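Local structure of glycerol trinitrate reductase (Agrobacterium tumefaciens, 5EPD) at residues P139-S143 and L202-F206. The protein is an Old Yellow Enzyme family glycerol trinitrate reductase involved in xenobiotic degradation, which probably uses FMN as cofactor and is modelled in an FMN-free form. Numbering follows the deposited sequence.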
loop_
_atom_site.group_PDB
_atom_site.type_symbol
_atom_site.label_atom_id
_atom_site.label_comp_id
_atom_site.label_asym_id
_atom_site.label_seq_id
_atom_site.Cartn_x
_atom_site.Cartn_y
_atom_site.Cartn_z
ATOM N N PRO A 139 20.580 3.876 2.304
ATOM C CA PRO A 139 19.168 4.249 2.234
ATOM C C PRO A 139 18.932 5.597 2.910
ATOM O O PRO A 139 19.781 6.065 3.703
ATOM C CB PRO A 139 18.460 3.149 3.038
ATOM C CG PRO A 139 19.459 2.073 3.280
ATOM C CD PRO A 139 20.804 2.718 3.188
ATOM N N VAL A 140 17.799 6.218 2.622
ATOM C CA VAL A 140 17.525 7.543 3.188
ATOM C C VAL A 140 16.388 7.510 4.211
ATOM O O VAL A 140 15.536 6.619 4.190
ATOM C CB VAL A 140 17.261 8.600 2.098
ATOM C CG1 VAL A 140 18.492 8.729 1.209
ATOM C CG2 VAL A 140 16.001 8.261 1.298
ATOM N N ALA A 141 16.402 8.482 5.119
ATOM C CA ALA A 141 15.536 8.467 6.287
ATOM C C ALA A 141 15.522 9.874 6.894
ATOM O O ALA A 141 16.412 10.684 6.594
ATOM C CB ALA A 141 16.084 7.467 7.289
ATOM N N PRO A 142 14.535 10.171 7.764
ATOM C CA PRO A 142 14.536 11.484 8.434
ATOM C C PRO A 142 15.748 11.683 9.385
ATOM O O PRO A 142 16.307 12.773 9.446
ATOM C CB PRO A 142 13.212 11.474 9.226
ATOM C CG PRO A 142 12.908 10.024 9.458
ATOM C CD PRO A 142 13.419 9.320 8.218
ATOM N N SER A 143 16.133 10.627 10.107
ATOM C CA SER A 143 17.268 10.643 11.014
ATOM C C SER A 143 18.060 9.373 10.763
ATOM O O SER A 143 17.505 8.367 10.307
ATOM C CB SER A 143 16.777 10.680 12.456
ATOM O OG SER A 143 15.878 11.761 12.644
ATOM N N LEU A 202 9.017 5.389 4.540
ATOM C CA LEU A 202 9.575 6.748 4.655
ATOM C C LEU A 202 8.654 7.707 5.395
ATOM O O LEU A 202 9.068 8.404 6.360
ATOM C CB LEU A 202 9.901 7.344 3.280
ATOM C CG LEU A 202 10.576 8.725 3.294
ATOM C CD1 LEU A 202 11.923 8.707 4.010
ATOM C CD2 LEU A 202 10.772 9.264 1.888
ATOM N N LEU A 203 7.410 7.749 4.951
ATOM C CA LEU A 203 6.532 8.810 5.410
ATOM C C LEU A 203 6.154 8.598 6.874
ATOM O O LEU A 203 5.949 9.579 7.589
ATOM C CB LEU A 203 5.289 8.930 4.513
ATOM C CG LEU A 203 5.542 9.018 2.998
ATOM C CD1 LEU A 203 4.243 9.128 2.191
ATOM C CD2 LEU A 203 6.495 10.173 2.689
ATOM N N GLU A 204 6.049 7.331 7.309
ATOM C CA GLU A 204 5.767 7.002 8.707
ATOM C C GLU A 204 7.028 7.230 9.564
ATOM O O GLU A 204 6.935 7.596 10.762
ATOM C CB GLU A 204 5.264 5.554 8.882
ATOM C CG GLU A 204 4.918 5.222 10.349
ATOM C CD GLU A 204 4.479 3.778 10.610
ATOM O OE1 GLU A 204 5.337 2.858 10.609
ATOM O OE2 GLU A 204 3.277 3.570 10.879
ATOM N N GLN A 205 8.205 7.029 8.971
ATOM C CA GLN A 205 9.442 7.273 9.695
ATOM C C GLN A 205 9.453 8.729 10.146
ATOM O O GLN A 205 9.930 9.031 11.222
ATOM C CB GLN A 205 10.668 7.002 8.828
ATOM C CG GLN A 205 11.041 5.544 8.691
ATOM C CD GLN A 205 11.752 5.275 7.381
ATOM O OE1 GLN A 205 12.670 6.014 6.986
ATOM N NE2 GLN A 205 11.337 4.219 6.694
ATOM N N PHE A 206 8.937 9.611 9.288
ATOM C CA PHE A 206 8.838 11.037 9.586
ATOM C C PHE A 206 7.748 11.312 10.618
ATOM O O PHE A 206 7.954 12.122 11.518
ATOM C CB PHE A 206 8.548 11.855 8.301
ATOM C CG PHE A 206 9.785 12.321 7.568
ATOM C CD1 PHE A 206 10.435 11.490 6.666
ATOM C CD2 PHE A 206 10.300 13.605 7.780
ATOM C CE1 PHE A 206 11.563 11.920 5.981
ATOM C CE2 PHE A 206 11.437 14.035 7.102
ATOM C CZ PHE A 206 12.065 13.197 6.191
#
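Ala141 and Pro142 run past one side of helix 202-207, with CA atoms 6.4 Å apart for Ala141 and Leu202 and 5.8 Å for Pro142 and Phe206. In this TIM barrel the helix follows the fourth barrel strand, 193-196, whereas strand 140-141 belongs to the excursion after the third, 117-122, and pairs in parallel with 164-165. The contact thus joins that excursion to a short helix in the connection after the fourth strand, ahead of the longer helix 227-240; no hydrogen bond crosses it, and all six touching residues are buried.

Pro142 gives the largest share of the buried surface, its ring packing against both Gln205 and Phe206, with CD beside Gln205 CB. CB of Pro142 stands 3.5 Å from the centroid of the Phe206 ring and 6° off its normal, a CH-pi contact centred over the face. Pro142 CG lies 3.6 Å from Gln205 O. Gln205 crosses the proline at about a right angle: CG is anti to the carbonyl carbon (chi1 -79°), and the extended chain beyond carries the amide past the proline toward Ala141. Polar partners outside fix that amide, OE1 accepting from Arg126 N and NE2 donating to the backbone O atoms of Gly200 and Val124. Leu202, with CG anti to its own N (chi1 -176°), reaches the strand more loosely, CD1 lying 4.2 Å from Val140 O. Gln205 OE1 also packs 3.7 Å from Ala141 CB and 3.6 Å from Pro142 CD.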